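Local coordinates for DNA processing protein DprA (Streptococcus pneumoniae, PDB 3UQZ), which binds single-stranded DNA cooperatively, protects it from nucleases and helps load RecA onto it during natural transformation, at residues 110-115 with 210-215; 217-222 with 232-237. All coordinates share one frame; numbering follows the deposited sequence.

Overall arrangement
Followed from the N terminus, the chain reaches strand 108-113 after a helical N-terminal region and two strands of the sheet, and some hundred residues later helix 204-215 returns to it; interaction 1 closes that long loop. The chain then turns into strand 218-222, passes through helix 229-239, and interaction 2 closes this much shorter loop. The two contacts neither nest nor cross: the first is complete before the second opens. What joins them is the sheet, in which strands 108-113 and 218-222 are parallel neighbours, probably hydrogen-bonded from A110 O to I220 N and from V112 N to I220 O. Together they tie two helices onto adjacent strands of the Rossmann-like domain.

Interaction 1: residues 110-115 with 210-215; sequences AVVGSR and RIIAGL. With SO4 (sulfate ion), chain D.
I212 presents its short branch to the strand: with chi1 at -65°, CG1 stands beside the backbone N, anti to the carbonyl carbon, and CG2 is thrown anti to the N, where it meets A110 and V112. The principal meeting is methyl against methyl, I212 CG2 lying 3.8 Å from A110 CB. The same methyl is more loosely approached by V112 CG1, at 4.4 Å, so that a single branch bridges two strand residues projecting from one face of the sheet. The backbones come closest near this point, A110 CA lying 6.1 Å from A213 CA. The side-chain contacts between the segments are apolar, and the buried area is small, 116 Å² in all.

Past the strand, the chain makes a different kind of contact. R115 N donates to O4 of a sulfate ion (2.9 Å, 158° at the hydrogen), while R115 CD passes 3.4 Å from sulfate O1 and the guanidinium stands obliquely to that oxygen. The ion probably came from the crystallisation liquor, but its place after the strand is consistent with a loop able to hold an anion, as loops after Rossmann strands often do, with the guanidinium of R208 near that of R115.

Within the fold, helix 204-215 rests on more than one strand, since I211 and I212 also touch V164 of strand 161-164. I211 and L215 meet L85 of helix 83-86, and A110 and V112 pack on V219 of strand 218-222.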
# COMPACT_ATOMS: atom_id res chain seq x y z
N ALA A 110 -19.01 -0.26 -3.94
CA ALA A 110 -19.18 0.60 -2.78
C ALA A 110 -17.98 1.58 -2.67
O ALA A 110 -16.89 1.27 -3.13
CB ALA A 110 -19.29 -0.23 -1.52
N VAL A 111 -18.23 2.78 -2.13
CA VAL A 111 -17.21 3.82 -1.91
C VAL A 111 -17.43 4.37 -0.50
O VAL A 111 -18.50 4.89 -0.19
CB VAL A 111 -17.16 4.94 -2.99
CG1 VAL A 111 -15.98 5.88 -2.73
CG2 VAL A 111 -17.08 4.37 -4.40
N VAL A 112 -16.43 4.17 0.37
CA VAL A 112 -16.50 4.60 1.78
C VAL A 112 -15.28 5.44 2.16
O VAL A 112 -14.23 5.33 1.52
CB VAL A 112 -16.78 3.44 2.79
CG1 VAL A 112 -18.13 2.78 2.54
CG2 VAL A 112 -15.67 2.40 2.81
N GLY A 113 -15.43 6.25 3.20
CA GLY A 113 -14.34 7.08 3.69
C GLY A 113 -14.73 8.17 4.67
O GLY A 113 -15.91 8.33 5.01
N SER A 114 -13.73 8.94 5.09
CA SER A 114 -13.81 10.03 6.07
C SER A 114 -14.94 11.01 5.85
O SER A 114 -15.13 11.49 4.73
CB SER A 114 -12.48 10.78 6.13
OG SER A 114 -12.32 11.49 7.34
N ARG A 115 -15.68 11.31 6.93
CA ARG A 115 -16.76 12.29 6.97
C ARG A 115 -16.11 13.69 6.85
O ARG A 115 -16.66 14.57 6.19
CB ARG A 115 -17.57 12.17 8.29
CG ARG A 115 -18.99 11.60 8.17
CD ARG A 115 -19.10 10.06 8.26
NE ARG A 115 -20.44 9.62 8.66
CZ ARG A 115 -21.00 8.43 8.42
NH1 ARG A 115 -20.34 7.50 7.75
NH2 ARG A 115 -22.22 8.17 8.85
N ARG A 210 -23.66 -1.96 6.48
CA ARG A 210 -23.78 -3.39 6.22
C ARG A 210 -24.45 -3.62 4.84
O ARG A 210 -24.01 -4.48 4.08
CB ARG A 210 -24.54 -4.06 7.39
CG ARG A 210 -25.60 -5.09 7.02
CD ARG A 210 -26.53 -5.47 8.16
NE ARG A 210 -27.39 -4.34 8.52
CZ ARG A 210 -28.72 -4.34 8.43
NH1 ARG A 210 -29.36 -5.43 8.03
NH2 ARG A 210 -29.40 -3.26 8.76
N ILE A 211 -25.48 -2.78 4.51
CA ILE A 211 -26.23 -2.80 3.24
C ILE A 211 -25.34 -2.28 2.10
O ILE A 211 -25.31 -2.91 1.04
CB ILE A 211 -27.58 -2.04 3.34
CG1 ILE A 211 -28.44 -2.57 4.51
CG2 ILE A 211 -28.36 -2.08 2.01
CD1 ILE A 211 -29.58 -1.65 4.96
N ILE A 212 -24.63 -1.13 2.31
CA ILE A 212 -23.70 -0.55 1.32
C ILE A 212 -22.71 -1.62 0.86
O ILE A 212 -22.59 -1.86 -0.34
CB ILE A 212 -22.97 0.71 1.87
CG1 ILE A 212 -23.95 1.89 2.14
CG2 ILE A 212 -21.83 1.15 0.92
CD1 ILE A 212 -23.36 3.03 2.87
N ALA A 213 -22.04 -2.30 1.81
CA ALA A 213 -21.08 -3.35 1.53
C ALA A 213 -21.75 -4.58 0.91
O ALA A 213 -21.29 -5.05 -0.13
CB ALA A 213 -20.33 -3.74 2.80
N GLY A 214 -22.85 -5.04 1.52
CA GLY A 214 -23.62 -6.21 1.09
C GLY A 214 -24.14 -6.18 -0.34
O GLY A 214 -24.19 -7.22 -1.01
N LEU A 215 -24.54 -4.99 -0.80
CA LEU A 215 -25.05 -4.74 -2.15
C LEU A 215 -23.98 -4.98 -3.24
O LEU A 215 -24.33 -5.32 -4.36
CB LEU A 215 -25.49 -3.27 -2.21
CG LEU A 215 -26.90 -2.87 -2.66
CD1 LEU A 215 -27.92 -3.97 -2.49
CD2 LEU A 215 -27.35 -1.62 -1.93
S SO4 D . -15.69 8.13 9.62
O1 SO4 D . -17.06 7.64 9.62
O2 SO4 D . -15.12 8.00 10.97
O3 SO4 D . -14.90 7.34 8.67
O4 SO4 D . -15.67 9.53 9.22

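Interaction 2: residues 217-222 with 232-237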
# COMPACT_ATOMS: atom_id res chain seq x y z
N ARG A 217 -19.85 -6.22 -4.86
CA ARG A 217 -18.81 -7.25 -4.96
C ARG A 217 -17.43 -6.71 -4.53
O ARG A 217 -16.50 -7.49 -4.29
CB ARG A 217 -18.74 -7.84 -6.39
CG ARG A 217 -20.05 -8.42 -6.90
CD ARG A 217 -20.23 -9.88 -6.54
NE ARG A 217 -20.15 -10.73 -7.73
CZ ARG A 217 -21.18 -11.09 -8.49
NH1 ARG A 217 -22.40 -10.65 -8.20
NH2 ARG A 217 -21.01 -11.88 -9.53
N GLY A 218 -17.33 -5.38 -4.43
CA GLY A 218 -16.12 -4.67 -4.00
C GLY A 218 -16.41 -3.36 -3.30
O GLY A 218 -17.43 -2.72 -3.56
N VAL A 219 -15.49 -2.96 -2.40
CA VAL A 219 -15.57 -1.70 -1.64
C VAL A 219 -14.31 -0.88 -1.89
O VAL A 219 -13.21 -1.39 -1.71
CB VAL A 219 -15.81 -1.92 -0.11
CG1 VAL A 219 -15.99 -0.60 0.63
CG2 VAL A 219 -17.00 -2.83 0.16
N ILE A 220 -14.47 0.39 -2.27
CA ILE A 220 -13.37 1.34 -2.49
C ILE A 220 -13.25 2.22 -1.24
O ILE A 220 -14.23 2.86 -0.84
CB ILE A 220 -13.55 2.17 -3.79
CG1 ILE A 220 -13.44 1.28 -5.05
CG2 ILE A 220 -12.55 3.35 -3.86
CD1 ILE A 220 -13.93 1.95 -6.36
N VAL A 221 -12.05 2.23 -0.61
CA VAL A 221 -11.73 3.05 0.57
C VAL A 221 -10.82 4.19 0.20
O VAL A 221 -9.89 4.03 -0.59
CB VAL A 221 -11.13 2.31 1.78
CG1 VAL A 221 -11.91 2.61 3.05
CG2 VAL A 221 -10.93 0.82 1.53
N ALA A 222 -11.04 5.33 0.85
CA ALA A 222 -10.24 6.53 0.70
C ALA A 222 -10.34 7.31 1.98
O ALA A 222 -11.44 7.56 2.49
CB ALA A 222 -10.75 7.37 -0.45
N ILE A 232 -14.25 -0.20 9.75
CA ILE A 232 -15.17 -1.21 10.28
C ILE A 232 -15.98 -1.85 9.13
O ILE A 232 -16.09 -3.07 9.08
CB ILE A 232 -16.04 -0.64 11.45
CG1 ILE A 232 -15.16 -0.38 12.70
CG2 ILE A 232 -17.22 -1.56 11.80
CD1 ILE A 232 -15.70 0.65 13.71
N THR A 233 -16.48 -1.02 8.19
CA THR A 233 -17.23 -1.43 6.99
C THR A 233 -16.36 -2.36 6.13
O THR A 233 -16.85 -3.39 5.67
CB THR A 233 -17.70 -0.17 6.21
OG1 THR A 233 -18.45 0.67 7.09
CG2 THR A 233 -18.54 -0.49 5.01
N CYS A 234 -15.07 -2.02 5.93
CA CYS A 234 -14.11 -2.78 5.12
C CYS A 234 -13.69 -4.08 5.78
O CYS A 234 -13.58 -5.11 5.10
CB CYS A 234 -12.91 -1.92 4.76
SG CYS A 234 -13.30 -0.55 3.65
N GLU A 235 -13.46 -4.05 7.09
CA GLU A 235 -13.10 -5.24 7.84
C GLU A 235 -14.26 -6.25 7.79
O GLU A 235 -14.02 -7.43 7.54
CB GLU A 235 -12.68 -4.89 9.28
CG GLU A 235 -11.31 -4.22 9.35
CD GLU A 235 -10.77 -3.85 10.72
OE1 GLU A 235 -11.56 -3.43 11.59
OE2 GLU A 235 -9.53 -3.95 10.90
N ARG A 236 -15.52 -5.77 7.93
CA ARG A 236 -16.70 -6.63 7.82
C ARG A 236 -16.94 -7.09 6.36
O ARG A 236 -17.38 -8.21 6.14
CB ARG A 236 -17.94 -5.97 8.46
CG ARG A 236 -19.18 -6.88 8.60
CD ARG A 236 -19.10 -7.84 9.78
NE ARG A 236 -20.21 -8.79 9.82
CZ ARG A 236 -20.18 -10.01 9.29
NH1 ARG A 236 -19.09 -10.44 8.67
NH2 ARG A 236 -21.23 -10.81 9.38
N ALA A 237 -16.60 -6.23 5.36
CA ALA A 237 -16.73 -6.57 3.93
C ALA A 237 -15.74 -7.70 3.58
O ALA A 237 -16.09 -8.58 2.79
CB ALA A 237 -16.48 -5.36 3.05
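V219 and V221 of the strand face C234 and A237 of the helix, and reading the helix segment from its first residue shows how the two surfaces are matched. I232 serves the helix itself, its O accepting from R236 N at 3.0 Å. The CB of T233 points toward the strand, but the side chain stops short of contact, and OG1 is hydrogen-bonded to G229 O, one turn back.

C234 is the centre of the contact. Its chi1 of -66° puts SG beside the backbone N and anti to the carbonyl carbon, which directs the sulfur into the fork of V221: SG is 3.5 Å from both V221 CG1 and V221 CG2, with the branching carbon behind them. The two methyls thus straddle the sulfur, about equally distant, and SG also meets V219 CG1 at 4.0 Å.

E235 and R236 take no part in the strand contact; E235 packs on H261 and R236 forms a salt bridge with E240. A237, three residues after C234, brings the apolar face round again, its CB lying 3.9 Å from V219 CG2. V219 therefore divides its branches between two helix residues: with CG1 anti to the backbone N (chi1 -176°), that methyl goes to the sulfur while CG2 takes A237.

The axis of helix segment 232-237 runs roughly antiparallel to that of strand 218-222 (151°), with a closest approach of 9.5 Å, as expected within the beta-alpha-beta unit that continues into strand 243-246. L262 of helix 257-264 touches both V221 and C234, extending the same core.

Since methyls and a thiol sulfur do all the touching, the cohesion between the two segments probably comes from dispersion and the exclusion of water, so shape complementarity, and not directional bonding, would set how the helix lies on this strand.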